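Local coordinates for protein putative fructose-aminoacid-6-phosphate deglycase (PDB 3EUA) that converts a range of fructosamine 6-phosphates into glucose 6-phosphate and a free amino acid, at residues Gly292-Ala295 with Pro296-Leu299; Leu250-Asp253 with Glu254-Leu258; Tyr138-Leu141 with Tyr142-Phe146; Ala7-Asn10 with Arg11-Ala15; Ala106-Lys110 with Pro111-Leu115. One frame throughout, in Å; residues are numbered along the deposited sequence.

Interaction 1: residues Gly292-Ala295 with Pro296-Leu299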
loop_
_atom_site.group_PDB
_atom_site.type_symbol
_atom_site.label_atom_id
_atom_site.label_comp_id
_atom_site.label_asym_id
_atom_site.label_seq_id
_atom_site.Cartn_x
_atom_site.Cartn_y
_atom_site.Cartn_z
ATOM N N GLY A 292 12.017 -17.647 -0.153
ATOM C CA GLY A 292 11.540 -16.301 -0.473
ATOM C C GLY A 292 10.489 -15.816 0.496
ATOM O O GLY A 292 10.397 -14.599 0.778
ATOM N N TYR A 293 9.712 -16.758 1.039
ATOM C CA TYR A 293 8.680 -16.405 1.996
ATOM C C TYR A 293 9.242 -16.180 3.387
ATOM O O TYR A 293 8.671 -15.394 4.158
ATOM C CB TYR A 293 7.592 -17.490 2.065
ATOM C CG TYR A 293 6.951 -17.882 0.735
ATOM C CD1 TYR A 293 6.606 -16.920 -0.209
ATOM C CD2 TYR A 293 6.552 -19.197 0.486
ATOM C CE1 TYR A 293 5.995 -17.263 -1.397
ATOM C CE2 TYR A 293 5.929 -19.558 -0.736
ATOM C CZ TYR A 293 5.646 -18.562 -1.658
ATOM O OH TYR A 293 5.012 -18.795 -2.857
ATOM N N LEU A 294 10.367 -16.817 3.705
ATOM C CA LEU A 294 10.992 -16.710 5.040
ATOM C C LEU A 294 12.052 -15.616 5.191
ATOM O O LEU A 294 12.290 -15.127 6.306
ATOM C CB LEU A 294 11.609 -18.068 5.440
ATOM C CG LEU A 294 10.576 -19.198 5.640
ATOM C CD1 LEU A 294 11.261 -20.574 5.723
ATOM C CD2 LEU A 294 9.645 -18.940 6.853
ATOM N N ALA A 295 12.664 -15.210 4.094
ATOM C CA ALA A 295 13.711 -14.167 4.153
ATOM C C ALA A 295 13.269 -12.887 4.845
ATOM O O ALA A 295 14.083 -12.288 5.570
ATOM C CB ALA A 295 14.253 -13.830 2.783
ATOM N N PRO A 296 12.013 -12.440 4.608
ATOM C CA PRO A 296 11.625 -11.192 5.300
ATOM C C PRO A 296 11.687 -11.252 6.836
ATOM O O PRO A 296 11.914 -10.212 7.500
ATOM C CB PRO A 296 10.183 -10.950 4.856
ATOM C CG PRO A 296 9.832 -11.949 3.846
ATOM C CD PRO A 296 10.955 -12.948 3.713
ATOM N N LEU A 297 11.420 -12.434 7.396
ATOM C CA LEU A 297 11.501 -12.635 8.862
ATOM C C LEU A 297 12.919 -12.417 9.341
ATOM O O LEU A 297 13.152 -11.762 10.368
ATOM C CB LEU A 297 11.037 -14.008 9.292
ATOM C CG LEU A 297 9.542 -14.251 9.266
ATOM C CD1 LEU A 297 8.882 -13.877 7.920
ATOM C CD2 LEU A 297 9.288 -15.705 9.590
ATOM N N VAL A 298 13.870 -12.926 8.597
ATOM C CA VAL A 298 15.280 -12.748 8.947
ATOM C C VAL A 298 15.709 -11.287 8.811
ATOM O O VAL A 298 16.391 -10.758 9.667
ATOM C CB VAL A 298 16.183 -13.585 8.035
ATOM C CG1 VAL A 298 17.607 -13.477 8.547
ATOM C CG2 VAL A 298 15.735 -15.058 8.052
ATOM N N LEU A 299 15.309 -10.650 7.708
ATOM C CA LEU A 299 15.631 -9.242 7.461
ATOM C C LEU A 299 15.056 -8.389 8.602
ATOM O O LEU A 299 15.734 -7.507 9.158
ATOM C CB LEU A 299 15.131 -8.814 6.064
ATOM C CG LEU A 299 15.894 -9.328 4.812
ATOM C CD1 LEU A 299 15.092 -9.180 3.502
ATOM C CD2 LEU A 299 17.254 -8.576 4.738
#
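Gly292-Ala295 runs into Pro296-Leu299 within helix 288-313, but the helix is kinked here, because Pro296 has no N-H to give and Leu297 N makes only a weak, bent bond to Leu294 O (3.0 Å, 130°). Regular i to i+4 bonding is seen again from Leu299 N to Ala295 O (3.0 Å, 168°). The pyrrolidine ring does the wedging. Pro296 CD lies 3.4 Å from Gly292 O, and Pro296 CD is equally close to Tyr293 O, occupying the place where an amide hydrogen would otherwise point back along the helix. The methyl of Ala295 also borders this carbon, CB 3.5 Å from Pro296 CD. Leu294 and Leu297 lie on the flank facing helix 158-190, where both touch Leu165; their CD2 methyls come within 4.3 Å of each other. With CG anti to the carbonyl carbon (chi1 -74°), Leu297 keeps CD1 beside the previous turn, 4.0 Å from Leu294 O. With an alanine at Pro296 the ring CD that fills the space beside the Gly292 and Tyr293 carbonyls is gone, and the kink would probably be lost along with the packing on Ala295. The chemistry implies that the kink leaves carbonyls of this turn available to partners other than the helix backbone: Tyr293 O, buried in the core, accepts from the hydroxyl of Tyr142.

Interaction 2: residues Leu250-Asp253 with Glu254-Leu258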
loop_
_atom_site.group_PDB
_atom_site.type_symbol
_atom_site.label_atom_id
_atom_site.label_comp_id
_atom_site.label_asym_id
_atom_site.label_seq_id
_atom_site.Cartn_x
_atom_site.Cartn_y
_atom_site.Cartn_z
ATOM N N LEU A 250 17.180 -6.549 0.284
ATOM C CA LEU A 250 17.136 -7.454 -0.844
ATOM C C LEU A 250 16.748 -8.800 -0.278
ATOM O O LEU A 250 17.432 -9.338 0.597
ATOM C CB LEU A 250 18.452 -7.512 -1.612
ATOM C CG LEU A 250 18.867 -6.211 -2.293
ATOM C CD1 LEU A 250 19.788 -5.400 -1.338
ATOM C CD2 LEU A 250 19.538 -6.558 -3.586
ATOM N N GLY A 251 15.630 -9.333 -0.761
ATOM C CA GLY A 251 15.112 -10.606 -0.287
ATOM C C GLY A 251 15.454 -11.736 -1.220
ATOM O O GLY A 251 16.348 -11.616 -2.058
ATOM N N LEU A 252 14.722 -12.822 -1.072
ATOM C CA LEU A 252 14.948 -14.030 -1.869
ATOM C C LEU A 252 13.686 -14.452 -2.645
ATOM O O LEU A 252 13.570 -15.599 -3.143
ATOM C CB LEU A 252 15.391 -15.180 -0.946
ATOM C CG LEU A 252 16.698 -15.004 -0.157
ATOM C CD1 LEU A 252 16.896 -16.121 0.841
ATOM C CD2 LEU A 252 17.910 -14.892 -1.102
ATOM N N ASP A 253 12.730 -13.547 -2.741
ATOM C CA ASP A 253 11.501 -13.863 -3.466
ATOM C C ASP A 253 11.669 -13.505 -4.952
ATOM O O ASP A 253 12.738 -13.052 -5.413
ATOM C CB ASP A 253 10.203 -13.288 -2.791
ATOM C CG ASP A 253 10.045 -11.749 -2.865
ATOM O OD1 ASP A 253 10.587 -11.080 -3.785
ATOM O OD2 ASP A 253 9.331 -11.195 -1.981
ATOM N N GLU A 254 10.598 -13.731 -5.693
ATOM C CA GLU A 254 10.576 -13.495 -7.109
ATOM C C GLU A 254 10.821 -12.048 -7.512
ATOM O O GLU A 254 11.178 -11.812 -8.644
ATOM C CB GLU A 254 9.221 -13.935 -7.704
ATOM C CG GLU A 254 8.863 -15.427 -7.681
ATOM C CD GLU A 254 8.501 -15.999 -6.317
ATOM O OE1 GLU A 254 8.498 -15.246 -5.320
ATOM O OE2 GLU A 254 8.214 -17.219 -6.254
ATOM N N THR A 255 10.623 -11.097 -6.592
ATOM C CA THR A 255 10.771 -9.681 -6.867
ATOM C C THR A 255 12.158 -9.138 -6.577
ATOM O O THR A 255 12.394 -7.955 -6.786
ATOM C CB THR A 255 9.707 -8.843 -6.092
ATOM O OG1 THR A 255 10.075 -8.683 -4.712
ATOM C CG2 THR A 255 8.330 -9.484 -6.189
ATOM N N ARG A 256 13.088 -9.985 -6.150
ATOM C CA ARG A 256 14.447 -9.541 -5.896
ATOM C C ARG A 256 15.051 -8.703 -7.065
ATOM O O ARG A 256 15.784 -7.739 -6.803
ATOM C CB ARG A 256 15.336 -10.726 -5.593
ATOM C CG ARG A 256 16.772 -10.352 -5.309
ATOM C CD ARG A 256 17.584 -11.581 -5.202
ATOM N NE ARG A 256 18.987 -11.246 -5.075
ATOM C CZ ARG A 256 19.591 -10.924 -3.943
ATOM N NH1 ARG A 256 18.947 -10.911 -2.767
ATOM N NH2 ARG A 256 20.884 -10.653 -3.990
ATOM N N PRO A 257 14.779 -9.067 -8.352
ATOM C CA PRO A 257 15.309 -8.190 -9.412
ATOM C C PRO A 257 14.935 -6.707 -9.263
ATOM O O PRO A 257 15.718 -5.841 -9.676
ATOM C CB PRO A 257 14.676 -8.764 -10.675
ATOM C CG PRO A 257 14.454 -10.229 -10.343
ATOM C CD PRO A 257 14.054 -10.227 -8.926
ATOM N N LEU A 258 13.747 -6.417 -8.715
ATOM C CA LEU A 258 13.333 -5.025 -8.490
ATOM C C LEU A 258 14.285 -4.361 -7.505
ATOM O O LEU A 258 14.701 -3.233 -7.729
ATOM C CB LEU A 258 11.898 -4.921 -7.927
ATOM C CG LEU A 258 10.690 -5.143 -8.851
ATOM C CD1 LEU A 258 10.760 -6.479 -9.613
ATOM C CD2 LEU A 258 9.350 -4.966 -8.045
#
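Asp253 and Thr255 form an Asx turn inside a type I beta turn, Asp253 to Arg256, that carries the chain from strand 246-250 into helix 256-269 of a SIS domain. Hydrogen bonds close the turn. Asp253 OD1 takes two donors, Thr255 N at 2.8 Å on its anti side, 34° out of the carboxylate plane, and Thr255 OG1 on its syn lone pair. The bond from Thr255 N is a capping bond ahead of helix 256-269. Asp253 CG is placed between backbone N and carbonyl carbon (chi1 70°), which brings the carboxylate over the turn. Arg256 N donates to Asp253 O at 3.2 Å, from above the carbonyl plane. The other carboxylate oxygen, OD2, accepts from Ala203 N, tying the turn to a neighbouring loop.

The guanidinium of Arg256 supplies the second group of bonds. Its extended chain reaches back across the turn, and NH1 meets Gly251 O at 2.8 Å (161°), the carbonyl oxygen lying in the guanidinium plane. Ion pairs complete its surroundings: NE bridges to Glu260 and NH1 to Asp277, so the positive charge is probably well balanced at this end of the strand. Packing is light by comparison. Leu250 CD2 lies over one guanidinium face, offset toward its rim and 4.2 Å above the plane, and Leu250 CB approaches NH1 to 3.6 Å. Glu254 O accepts from Gln66 of the second subunit. The short Thr255 OG1 to Asp253 OD1 bond measures 2.6 Å, and Ser201 OG is a further partner of the same hydroxyl.

Interaction 3: residues Tyr138-Leu141 with Tyr142-Phe146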
loop_
_atom_site.group_PDB
_atom_site.type_symbol
_atom_site.label_atom_id
_atom_site.label_comp_id
_atom_site.label_asym_id
_atom_site.label_seq_id
_atom_site.Cartn_x
_atom_site.Cartn_y
_atom_site.Cartn_z
ATOM N N TYR A 138 5.336 -13.475 13.527
ATOM C CA TYR A 138 5.505 -13.917 12.138
ATOM C C TYR A 138 5.379 -15.446 11.984
ATOM O O TYR A 138 4.841 -15.951 10.952
ATOM C CB TYR A 138 6.853 -13.499 11.614
ATOM C CG TYR A 138 6.994 -12.061 11.120
ATOM C CD1 TYR A 138 6.579 -11.719 9.843
ATOM C CD2 TYR A 138 7.645 -11.098 11.881
ATOM C CE1 TYR A 138 6.733 -10.445 9.342
ATOM C CE2 TYR A 138 7.824 -9.782 11.379
ATOM C CZ TYR A 138 7.351 -9.468 10.112
ATOM O OH TYR A 138 7.509 -8.202 9.601
ATOM N N GLY A 139 5.885 -16.188 12.979
ATOM C CA GLY A 139 5.840 -17.662 12.950
ATOM C C GLY A 139 4.444 -18.191 12.994
ATOM O O GLY A 139 4.053 -18.997 12.157
ATOM N N VAL A 140 3.686 -17.718 13.977
ATOM C CA VAL A 140 2.302 -18.152 14.191
ATOM C C VAL A 140 1.438 -17.771 13.005
ATOM O O VAL A 140 0.584 -18.526 12.605
ATOM C CB VAL A 140 1.734 -17.562 15.531
ATOM C CG1 VAL A 140 0.218 -17.669 15.617
ATOM C CG2 VAL A 140 2.417 -18.234 16.767
ATOM N N LEU A 141 1.681 -16.593 12.446
ATOM C CA LEU A 141 0.925 -16.130 11.281
ATOM C C LEU A 141 1.121 -17.091 10.112
ATOM O O LEU A 141 0.155 -17.469 9.434
ATOM C CB LEU A 141 1.337 -14.710 10.896
ATOM C CG LEU A 141 0.684 -14.096 9.645
ATOM C CD1 LEU A 141 -0.801 -14.382 9.614
ATOM C CD2 LEU A 141 0.964 -12.579 9.618
ATOM N N TYR A 142 2.355 -17.480 9.858
ATOM C CA TYR A 142 2.611 -18.456 8.804
ATOM C C TYR A 142 2.031 -19.860 9.108
ATOM O O TYR A 142 1.617 -20.573 8.199
ATOM C CB TYR A 142 4.103 -18.550 8.437
ATOM C CG TYR A 142 4.614 -17.545 7.423
ATOM C CD1 TYR A 142 3.747 -16.785 6.612
ATOM C CD2 TYR A 142 5.968 -17.539 7.084
ATOM C CE1 TYR A 142 4.241 -15.930 5.620
ATOM C CE2 TYR A 142 6.483 -16.680 6.074
ATOM C CZ TYR A 142 5.613 -15.878 5.370
ATOM O OH TYR A 142 6.091 -15.064 4.395
ATOM N N GLN A 143 2.014 -20.283 10.362
ATOM C CA GLN A 143 1.361 -21.556 10.690
ATOM C C GLN A 143 -0.106 -21.506 10.221
ATOM O O GLN A 143 -0.623 -22.450 9.579
ATOM C CB GLN A 143 1.423 -21.828 12.195
ATOM C CG GLN A 143 2.815 -22.029 12.795
ATOM C CD GLN A 143 2.775 -22.164 14.312
ATOM O OE1 GLN A 143 1.852 -22.751 14.856
ATOM N NE2 GLN A 143 3.795 -21.644 14.997
ATOM N N ILE A 144 -0.770 -20.388 10.523
ATOM C CA ILE A 144 -2.157 -20.170 10.119
ATOM C C ILE A 144 -2.309 -20.109 8.591
ATOM O O ILE A 144 -3.179 -20.772 7.994
ATOM C CB ILE A 144 -2.714 -18.843 10.701
ATOM C CG1 ILE A 144 -2.685 -18.878 12.248
ATOM C CG2 ILE A 144 -4.135 -18.604 10.191
ATOM C CD1 ILE A 144 -3.075 -17.552 12.996
ATOM N N VAL A 145 -1.466 -19.288 7.961
ATOM C CA VAL A 145 -1.527 -19.056 6.513
ATOM C C VAL A 145 -1.233 -20.321 5.697
ATOM O O VAL A 145 -2.054 -20.723 4.872
ATOM C CB VAL A 145 -0.606 -17.879 6.118
ATOM C CG1 VAL A 145 -0.383 -17.763 4.614
ATOM C CG2 VAL A 145 -1.202 -16.604 6.681
ATOM N N PHE A 146 -0.099 -20.965 5.940
ATOM C CA PHE A 146 0.221 -22.197 5.195
ATOM C C PHE A 146 -0.704 -23.336 5.562
ATOM O O PHE A 146 -1.008 -24.187 4.723
ATOM C CB PHE A 146 1.673 -22.620 5.373
ATOM C CG PHE A 146 2.644 -21.756 4.590
ATOM C CD1 PHE A 146 2.950 -22.049 3.270
ATOM C CD2 PHE A 146 3.225 -20.652 5.171
ATOM C CE1 PHE A 146 3.818 -21.230 2.553
ATOM C CE2 PHE A 146 4.091 -19.851 4.465
ATOM C CZ PHE A 146 4.381 -20.144 3.154
#
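Leu141 and Val145 stand one turn apart on helix 137-153 and pack through single methyls, Leu141 CD1 lying 3.7 Å from Val145 CG2. The two side chains cross at a slant, and Leu141 CG, trans to its backbone N (chi1 177°), brings CD1 down toward the later turn. Beneath them Val145 N donates to Leu141 O at 2.8 Å. Tyr142 follows on the next face. Its N bonds to Tyr138 O at 3.1 Å, and its CB lies 3.7 Å from that same oxygen. The ring carries Phe146 CE2 over one face, 3.7 Å above the plane and toward the rim. Val140 makes two contacts on the opposite flank: CG1 is 4.2 Å from Ile144 CD1, and CG2 is 4.1 Å from Gln143 NE2. Gln143 extends along this flank, and its OE1 accepts from Asn10 N. A leucine in place of Gln143 would probably leave the Asn10 N-H without this acceptor and the Val140 methyl without the amide beside it. Val140, Leu141 and Ile144 all touch Met107 on strand 103-108, while Tyr138 and Tyr142 lean on helix 288-313. The arrangement is that of a core helix in the alpha-beta-alpha sandwich of a SIS domain, packed on the parallel sheet with one flank and on the partner domain's helix with another.

Interaction 4: residues Ala7-Asn10 with Arg11-Ala15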
loop_
_atom_site.group_PDB
_atom_site.type_symbol
_atom_site.label_atom_id
_atom_site.label_comp_id
_atom_site.label_asym_id
_atom_site.label_seq_id
_atom_site.Cartn_x
_atom_site.Cartn_y
_atom_site.Cartn_z
ATOM N N ALA A 7 3.133 -31.389 14.569
ATOM C CA ALA A 7 3.514 -31.464 15.983
ATOM C C ALA A 7 4.151 -30.178 16.497
ATOM O O ALA A 7 4.186 -29.952 17.714
ATOM C CB ALA A 7 4.472 -32.618 16.228
ATOM N N LYS A 8 4.697 -29.377 15.579
ATOM C CA LYS A 8 5.332 -28.110 15.916
ATOM C C LYS A 8 4.346 -26.937 15.851
ATOM O O LYS A 8 4.704 -25.818 16.219
ATOM C CB LYS A 8 6.513 -27.852 14.962
ATOM C CG LYS A 8 7.620 -28.917 14.980
ATOM C CD LYS A 8 8.689 -28.577 13.938
ATOM C CE LYS A 8 9.845 -29.592 13.904
ATOM N NZ LYS A 8 10.697 -29.535 15.112
ATOM N N VAL A 9 3.111 -27.181 15.400
ATOM C CA VAL A 9 2.114 -26.130 15.265
ATOM C C VAL A 9 1.439 -25.823 16.590
ATOM O O VAL A 9 1.122 -26.718 17.362
ATOM C CB VAL A 9 1.049 -26.461 14.178
ATOM C CG1 VAL A 9 -0.025 -25.434 14.124
ATOM C CG2 VAL A 9 1.701 -26.495 12.819
ATOM N N ASN A 10 1.302 -24.535 16.869
ATOM C CA ASN A 10 0.602 -24.010 18.041
ATOM C C ASN A 10 -0.709 -24.799 18.186
ATOM O O ASN A 10 -1.467 -24.974 17.220
ATOM C CB ASN A 10 0.433 -22.454 17.870
ATOM C CG ASN A 10 -0.670 -21.795 18.755
ATOM O OD1 ASN A 10 -1.702 -22.385 19.082
ATOM N ND2 ASN A 10 -0.489 -20.492 19.026
ATOM N N ARG A 11 -0.982 -25.312 19.385
ATOM C CA ARG A 11 -2.211 -26.118 19.603
ATOM C C ARG A 11 -3.508 -25.407 19.253
ATOM O O ARG A 11 -4.468 -26.023 18.786
ATOM C CB ARG A 11 -2.318 -26.651 21.030
ATOM C CG ARG A 11 -1.426 -27.849 21.289
ATOM C CD ARG A 11 -1.742 -28.510 22.632
ATOM N NE ARG A 11 -0.938 -29.728 22.819
ATOM C CZ ARG A 11 0.321 -29.764 23.272
ATOM N NH1 ARG A 11 0.927 -30.936 23.391
ATOM N NH2 ARG A 11 0.976 -28.653 23.608
ATOM N N GLU A 12 -3.545 -24.103 19.476
ATOM C CA GLU A 12 -4.728 -23.326 19.166
ATOM C C GLU A 12 -4.887 -23.250 17.643
ATOM O O GLU A 12 -6.003 -23.285 17.121
ATOM C CB GLU A 12 -4.598 -21.936 19.788
ATOM C CG GLU A 12 -4.334 -21.906 21.334
ATOM C CD GLU A 12 -3.646 -20.596 21.791
ATOM O OE1 GLU A 12 -4.103 -20.002 22.797
ATOM O OE2 GLU A 12 -2.665 -20.133 21.153
ATOM N N VAL A 13 -3.769 -23.105 16.942
ATOM C CA VAL A 13 -3.750 -23.069 15.483
ATOM C C VAL A 13 -4.173 -24.460 14.961
ATOM O O VAL A 13 -4.938 -24.573 14.042
ATOM C CB VAL A 13 -2.335 -22.644 14.954
ATOM C CG1 VAL A 13 -2.180 -22.935 13.457
ATOM C CG2 VAL A 13 -2.074 -21.157 15.275
ATOM N N GLN A 14 -3.700 -25.523 15.588
ATOM C CA GLN A 14 -4.120 -26.861 15.159
ATOM C C GLN A 14 -5.618 -27.054 15.283
ATOM O O GLN A 14 -6.223 -27.632 14.409
ATOM C CB GLN A 14 -3.426 -27.958 15.963
ATOM C CG GLN A 14 -1.886 -28.045 15.787
ATOM C CD GLN A 14 -1.313 -29.256 16.506
ATOM O OE1 GLN A 14 -1.912 -30.333 16.483
ATOM N NE2 GLN A 14 -0.158 -29.094 17.134
ATOM N N ALA A 15 -6.211 -26.596 16.386
ATOM C CA ALA A 15 -7.663 -26.717 16.594
ATOM C C ALA A 15 -8.394 -25.952 15.509
ATOM O O ALA A 15 -9.344 -26.456 14.916
ATOM C CB ALA A 15 -8.058 -26.203 17.955
#
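Asn10 caps the N-terminus of helix 11-20, which Arg11 begins. Glu12 comes next, and its N lies 2.6 Å from Asn10 OD1, a weak bond because of its bent angle. Its side chain returns the grip: Asn10 ND2 donates to Glu12 OE2 at 3.1 Å on the anti lone pair, with amide and carboxylate planes only 22° apart. That near-flat pairing fixes which way the Asn10 amide is turned, and OE2 accepts as well from Gln124 N. Val13 supplies the sounder capping bond, its N 3.1 Å from Asn10 OD1 and above the carbonyl plane. With CG of Asn10 trans to the backbone N (chi1 161°), OD1 is carried over the amides of Glu12 and Val13 at the start of the helix. The Val13 CG1 methyl presses on Val9 CG1 at 3.4 Å, tighter than usual for two carbons, and the two valines cross at about a right angle. Gln14 makes two bonds. Its N donates to Asn10 O at 2.8 Å, while NE2 reaches back to Val9 O at 2.7 Å, nearly straight (171°). Val9 packs on helix 158-190 through Phe158 and Ile162, while Val13 lies against Ile144 of helix 137-153 and Ala123 of strand 121-124.

Interaction 5: residues Ala106-Lys110 with Pro111-Leu115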
loop_
_atom_site.group_PDB
_atom_site.type_symbol
_atom_site.label_atom_id
_atom_site.label_comp_id
_atom_site.label_asym_id
_atom_site.label_seq_id
_atom_site.Cartn_x
_atom_site.Cartn_y
_atom_site.Cartn_z
ATOM N N ALA A 106 -7.782 -14.351 15.755
ATOM C CA ALA A 106 -6.968 -13.273 16.224
ATOM C C ALA A 106 -5.688 -13.790 16.838
ATOM O O ALA A 106 -5.711 -14.791 17.565
ATOM C CB ALA A 106 -7.765 -12.458 17.280
HETATM N N MSE A 107 -4.580 -13.127 16.494
HETATM C CA MSE A 107 -3.299 -13.387 17.077
HETATM C C MSE A 107 -3.045 -12.286 18.108
HETATM O O MSE A 107 -3.398 -11.124 17.875
HETATM C CB MSE A 107 -2.220 -13.322 16.037
HETATM C CG MSE A 107 -2.407 -14.286 14.921
HETATM SE SE MSE A 107 -0.967 -14.022 13.641
HETATM C CE MSE A 107 0.321 -14.369 14.739
ATOM N N THR A 108 -2.471 -12.637 19.259
ATOM C CA THR A 108 -2.171 -11.669 20.263
ATOM C C THR A 108 -1.138 -12.230 21.238
ATOM O O THR A 108 -0.880 -13.426 21.260
ATOM C CB THR A 108 -3.469 -11.276 20.986
ATOM O OG1 THR A 108 -3.205 -10.213 21.902
ATOM C CG2 THR A 108 -4.119 -12.504 21.717
ATOM N N PHE A 109 -0.527 -11.353 22.015
ATOM C CA PHE A 109 0.391 -11.756 23.065
ATOM C C PHE A 109 -0.414 -11.924 24.366
ATOM O O PHE A 109 0.041 -12.588 25.300
ATOM C CB PHE A 109 1.482 -10.680 23.181
ATOM C CG PHE A 109 2.540 -10.963 24.210
ATOM C CD1 PHE A 109 3.369 -12.046 24.062
ATOM C CD2 PHE A 109 2.751 -10.089 25.286
ATOM C CE1 PHE A 109 4.374 -12.305 24.993
ATOM C CE2 PHE A 109 3.737 -10.326 26.201
ATOM C CZ PHE A 109 4.557 -11.449 26.061
ATOM N N LYS A 110 -1.631 -11.375 24.400
ATOM C CA LYS A 110 -2.474 -11.420 25.608
ATOM C C LYS A 110 -3.824 -12.106 25.388
ATOM O O LYS A 110 -4.738 -11.502 24.843
ATOM C CB LYS A 110 -2.634 -10.013 26.140
ATOM C CG LYS A 110 -1.274 -9.432 26.414
ATOM C CD LYS A 110 -1.307 -8.263 27.288
ATOM C CE LYS A 110 0.085 -7.734 27.469
ATOM N NZ LYS A 110 0.068 -6.663 28.453
ATOM N N PRO A 111 -3.928 -13.395 25.769
ATOM C CA PRO A 111 -5.183 -14.139 25.648
ATOM C C PRO A 111 -6.429 -13.671 26.454
ATOM O O PRO A 111 -7.521 -14.084 26.082
ATOM C CB PRO A 111 -4.782 -15.582 26.013
ATOM C CG PRO A 111 -3.554 -15.446 26.795
ATOM C CD PRO A 111 -2.829 -14.289 26.191
ATOM N N GLU A 112 -6.289 -12.827 27.478
ATOM C CA GLU A 112 -7.438 -12.347 28.247
ATOM C C GLU A 112 -7.884 -10.963 27.718
ATOM O O GLU A 112 -8.722 -10.286 28.321
ATOM C CB GLU A 112 -7.015 -12.300 29.735
ATOM C CG GLU A 112 -6.371 -13.629 30.279
ATOM C CD GLU A 112 -5.616 -13.523 31.689
ATOM O OE1 GLU A 112 -4.575 -14.259 31.862
ATOM O OE2 GLU A 112 -6.025 -12.721 32.585
ATOM N N SER A 113 -7.361 -10.566 26.562
ATOM C CA SER A 113 -7.648 -9.255 25.994
ATOM C C SER A 113 -8.986 -9.136 25.293
ATOM O O SER A 113 -9.568 -10.142 24.912
ATOM C CB SER A 113 -6.580 -8.954 24.963
ATOM O OG SER A 113 -6.683 -9.860 23.884
ATOM N N PRO A 114 -9.490 -7.899 25.136
ATOM C CA PRO A 114 -10.708 -7.615 24.373
ATOM C C PRO A 114 -10.714 -8.218 22.946
ATOM O O PRO A 114 -11.738 -8.714 22.504
ATOM C CB PRO A 114 -10.726 -6.098 24.334
ATOM C CG PRO A 114 -10.083 -5.705 25.574
ATOM C CD PRO A 114 -8.975 -6.684 25.776
ATOM N N LEU A 115 -9.592 -8.201 22.237
ATOM C CA LEU A 115 -9.541 -8.792 20.897
ATOM C C LEU A 115 -9.802 -10.301 20.976
ATOM O O LEU A 115 -10.569 -10.862 20.177
ATOM C CB LEU A 115 -8.191 -8.538 20.228
ATOM C CG LEU A 115 -7.976 -9.207 18.862
ATOM C CD1 LEU A 115 -9.113 -8.867 17.816
ATOM C CD2 LEU A 115 -6.610 -8.799 18.360
#
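Ser113 faces the Lys110 carbonyl with both of its donors, from different directions. The hydroxyl OG comes almost head-on to Lys110 O, 2.7 Å away with a C=O...donor angle of 172°, whereas Ser113 N approaches the same oxygen from above the carbonyl plane at 3.3 Å. Tucked between its backbone N and carbonyl carbon (chi1 66°), OG is held over the type I turn from Lys110 to Ser113 and, as the N-cap, also makes a weak bond to Ala116 N. Lys110 O thus accepts both bonds that close the turn. Pro111 lies over the start of the turn, its CD 3.5 Å from Phe109 O. Deeper in, Leu115 points its branched end at the strand: CG is 3.6 Å from Ala106 CB, with CD1 and CD2 almost equally far from that methyl, and CD2 also lies 4.0 Å from Met107 O. Beside this packing, the hydroxyl of Thr108 is hydrogen-bonded with the carbonyls of Ser82 and His83, probably sharing its proton between them. Leu115 rests in turn on Val91 and Ala94 of helix 88-99. The contact joins strand 103-108 to helix 114-118 at the first loop of a beta-alpha-beta crossover that returns in strand 121-124, as expected of the parallel sheet of a SIS domain.

Interaction 3 lies in the middle of the set. It touches interaction 1 across the boundary between the two SIS domains, where Tyr142 OH is 2.6 Å from Tyr293 O and Phe146 CZ packs 3.6 Å from Tyr293 CD2. It meets interaction 4 at Gln143 OE1 and Asn10 N, 2.7 Å apart, and interaction 5 where the selenomethionine methyl CE of Met107 lies 3.4 Å from Val140 CG1. Interaction 2 joins only interaction 1, by packing such as Ala295 CB on Leu252 CG at 4.0 Å. Interactions 2 and 5 lie on opposite sides of the chain's centre, with their own centres about 34 Å apart.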